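Local coordinates for protein guanine nucleotide exchange factor SRM1 (Saccharomyces cerevisiae, PDB 3OF7) that promotes the exchange of GDP for GTP on the small GTPases GSP1 and GSP2, binds chromatin and controls RNA metabolism and nuclear transport, at residues N267-L272 / V279-N284. Numbering follows the deposited sequence.
Sequences NHCFAL and VSWGLN
The CB of Cys269 lies over one face of the Trp281 indole, 3.5 Å from the centroid of the six-membered ring and 20° off the normal, a CH-pi contact, while Cys269 SG reaches obliquely toward the five-membered ring, 4.3 Å from its centroid. Trp281 can lie back across the sheet because CG sits between its backbone N and carbonyl carbon (chi1 66°). Trp281 CZ3 then meets Ala271 CB in plane at 3.9 Å, and Trp281 NE1 donates a hydrogen bond to Gln235 O. With Leu217 of strand 215-220 touching both Cys269 and Trp281, this is the close-packed face, turned toward the preceding blade. The strands form an antiparallel hairpin within one four-stranded blade of the seven-bladed RCC1 propeller, joining the end of the fourth RCC1 repeat to the start of the fifth. Cys269 and Trp281 exchange two backbone hydrogen bonds, as do Ala271 and Val279; Ala271 N to Val279 O is 2.9 Å. With the indole cut back to an alanine, Gln235 O would probably lose its NE1 donor and a gap would open beside Cys269 and Ala271. Cross-strand packing is sparser on the Phe270 face, where Phe270 CE1 lies 3.7 Å from Ser280 CB, which sits obliquely to the ring. Toward partly exposed Leu283 the chain turns at Gly282, and a nearly straight hydrogen bond (176°) from Leu283 N to Asn267 O, 2.8 Å long, holds the corner; Asn267 CB and Leu283 CB lie side by side, 3.8 Å apart.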
ATOM      1  N   ASN A 267      -8.999   6.450   0.665  1.00 14.25           N
ATOM      2  CA  ASN A 267      -9.592   7.694   1.162  1.00 15.32           C
ATOM      3  C   ASN A 267      -9.859   7.661   2.671  1.00 15.18           C
ATOM      4  O   ASN A 267     -10.618   8.484   3.201  1.00 15.68           O
ATOM      5  CB  ASN A 267     -10.888   7.989   0.396  1.00 15.07           C
ATOM      6  CG  ASN A 267     -10.655   8.189  -1.084  1.00 16.98           C
ATOM      7  OD1 ASN A 267      -9.783   8.962  -1.496  1.00 18.17           O
ATOM      8  ND2 ASN A 267     -11.436   7.487  -1.905  1.00 18.89           N
ATOM      9  N   HIS A 268      -9.243   6.701   3.355  1.00 14.87           N
ATOM     10  CA  HIS A 268      -9.315   6.621   4.815  1.00 14.65           C
ATOM     11  C   HIS A 268      -7.941   6.273   5.361  1.00 15.14           C
ATOM     12  O   HIS A 268      -7.083   5.768   4.622  1.00 15.18           O
ATOM     13  CB  HIS A 268     -10.374   5.615   5.282  1.00 14.63           C
ATOM     14  CG  HIS A 268     -10.108   4.203   4.861  1.00 14.96           C
ATOM     15  ND1 HIS A 268      -9.847   3.193   5.764  1.00 15.51           N
ATOM     16  CD2 HIS A 268     -10.081   3.627   3.636  1.00 12.46           C
ATOM     17  CE1 HIS A 268      -9.665   2.057   5.112  1.00 12.11           C
ATOM     18  NE2 HIS A 268      -9.802   2.294   3.820  1.00 14.90           N
ATOM     19  N   CYS A 269      -7.734   6.534   6.649  1.00 14.91           N
ATOM     20  CA  CYS A 269      -6.391   6.534   7.210  1.00 15.62           C
ATOM     21  C   CYS A 269      -6.361   5.951   8.611  1.00 15.73           C
ATOM     22  O   CYS A 269      -7.382   5.903   9.295  1.00 15.80           O
ATOM     23  CB  CYS A 269      -5.856   7.966   7.258  1.00 15.31           C
ATOM     24  SG  CYS A 269      -5.986   8.869   5.706  1.00 16.26           S
ATOM     25  N   PHE A 270      -5.173   5.526   9.026  1.00 16.18           N
ATOM     26  CA  PHE A 270      -4.958   4.949  10.345  1.00 16.73           C
ATOM     27  C   PHE A 270      -3.740   5.554  11.011  1.00 17.51           C
ATOM     28  O   PHE A 270      -2.739   5.865  10.351  1.00 17.78           O
ATOM     29  CB  PHE A 270      -4.769   3.439  10.248  1.00 16.39           C
ATOM     30  CG  PHE A 270      -5.997   2.714   9.833  1.00 16.95           C
ATOM     31  CD1 PHE A 270      -6.916   2.295  10.782  1.00 16.48           C
ATOM     32  CD2 PHE A 270      -6.251   2.471   8.484  1.00 16.08           C
ATOM     33  CE1 PHE A 270      -8.070   1.638  10.405  1.00 17.13           C
ATOM     34  CE2 PHE A 270      -7.403   1.809   8.099  1.00 15.26           C
ATOM     35  CZ  PHE A 270      -8.312   1.394   9.053  1.00 17.32           C
ATOM     36  N   ALA A 271      -3.833   5.713  12.329  1.00 18.54           N
ATOM     37  CA  ALA A 271      -2.689   6.113  13.137  1.00 19.54           C
ATOM     38  C   ALA A 271      -2.684   5.308  14.433  1.00 20.32           C
ATOM     39  O   ALA A 271      -3.726   5.114  15.063  1.00 20.26           O
ATOM     40  CB  ALA A 271      -2.718   7.602  13.419  1.00 19.19           C
ATOM     41  N   LEU A 272      -1.509   4.815  14.806  1.00 21.60           N
ATOM     42  CA  LEU A 272      -1.338   4.079  16.053  1.00 22.89           C
ATOM     43  C   LEU A 272      -0.494   4.944  16.978  1.00 24.05           C
ATOM     44  O   LEU A 272       0.582   5.398  16.590  1.00 23.65           O
ATOM     45  CB  LEU A 272      -0.652   2.731  15.790  1.00 23.07           C
ATOM     46  CG  LEU A 272      -0.289   1.811  16.963  1.00 23.26           C
ATOM     47  CD1 LEU A 272      -1.525   1.282  17.680  1.00 24.42           C
ATOM     48  CD2 LEU A 272       0.563   0.646  16.446  1.00 23.96           C
ATOM     49  N   VAL A 279      -6.441   4.793  15.884  1.00 21.61           N
ATOM     50  CA  VAL A 279      -7.510   5.681  15.412  1.00 20.90           C
ATOM     51  C   VAL A 279      -7.607   5.666  13.882  1.00 20.54           C
ATOM     52  O   VAL A 279      -6.619   5.395  13.191  1.00 20.07           O
ATOM     53  CB  VAL A 279      -7.323   7.155  15.910  1.00 20.67           C
ATOM     54  CG1 VAL A 279      -7.466   7.237  17.440  1.00 21.31           C
ATOM     55  CG2 VAL A 279      -5.992   7.730  15.458  1.00 20.95           C
ATOM     56  N   SER A 280      -8.795   5.969  13.363  1.00 19.97           N
ATOM     57  CA  SER A 280      -8.993   6.111  11.924  1.00 19.63           C
ATOM     58  C   SER A 280      -9.837   7.335  11.595  1.00 19.13           C
ATOM     59  O   SER A 280     -10.565   7.851  12.456  1.00 19.28           O
ATOM     60  CB  SER A 280      -9.645   4.857  11.342  1.00 19.81           C
ATOM     61  OG  SER A 280     -10.849   4.563  12.022  1.00 22.29           O
ATOM     62  N   TRP A 281      -9.724   7.804  10.356  1.00 18.33           N
ATOM     63  CA  TRP A 281     -10.552   8.899   9.850  1.00 17.91           C
ATOM     64  C   TRP A 281     -10.694   8.809   8.335  1.00 17.49           C
ATOM     65  O   TRP A 281      -9.949   8.080   7.675  1.00 17.26           O
ATOM     66  CB  TRP A 281      -9.976  10.266  10.248  1.00 17.78           C
ATOM     67  CG  TRP A 281      -8.653  10.596   9.613  1.00 17.26           C
ATOM     68  CD1 TRP A 281      -8.449  11.397   8.524  1.00 17.31           C
ATOM     69  CD2 TRP A 281      -7.354  10.145  10.026  1.00 17.66           C
ATOM     70  NE1 TRP A 281      -7.114  11.476   8.235  1.00 17.59           N
ATOM     71  CE2 TRP A 281      -6.415  10.716   9.135  1.00 17.12           C
ATOM     72  CE3 TRP A 281      -6.892   9.318  11.059  1.00 17.27           C
ATOM     73  CZ2 TRP A 281      -5.034  10.486   9.242  1.00 18.42           C
ATOM     74  CZ3 TRP A 281      -5.511   9.080  11.162  1.00 18.45           C
ATOM     75  CH2 TRP A 281      -4.604   9.670  10.260  1.00 18.33           C
ATOM     76  N   GLY A 282     -11.643   9.567   7.792  1.00 17.38           N
ATOM     77  CA  GLY A 282     -11.848   9.633   6.350  1.00 16.80           C
ATOM     78  C   GLY A 282     -13.063   8.838   5.911  1.00 16.85           C
ATOM     79  O   GLY A 282     -14.041   8.702   6.660  1.00 16.94           O
ATOM     80  N   LEU A 283     -13.000   8.308   4.697  1.00 16.24           N
ATOM     81  CA  LEU A 283     -14.163   7.684   4.075  1.00 16.11           C
ATOM     82  C   LEU A 283     -14.592   6.428   4.827  1.00 15.94           C
ATOM     83  O   LEU A 283     -13.756   5.584   5.157  1.00 15.70           O
ATOM     84  CB  LEU A 283     -13.857   7.359   2.608  1.00 16.23           C
ATOM     85  CG  LEU A 283     -14.992   6.733   1.788  1.00 15.67           C
ATOM     86  CD1 LEU A 283     -16.151   7.735   1.569  1.00 17.23           C
ATOM     87  CD2 LEU A 283     -14.456   6.182   0.474  1.00 16.69           C
ATOM     88  N   ASN A 284     -15.888   6.312   5.115  1.00 15.85           N
ATOM     89  CA  ASN A 284     -16.375   5.215   5.956  1.00 16.14           C
ATOM     90  C   ASN A 284     -17.735   4.626   5.575  1.00 16.28           C
ATOM     91  O   ASN A 284     -18.448   4.101   6.439  1.00 16.71           O
ATOM     92  CB  ASN A 284     -16.373   5.634   7.434  1.00 16.19           C
ATOM     93  CG  ASN A 284     -16.446   4.447   8.384  1.00 16.91           C
ATOM     94  OD1 ASN A 284     -15.883   3.391   8.114  1.00 16.51           O
ATOM     95  ND2 ASN A 284     -17.134   4.624   9.510  1.00 17.06           N
TER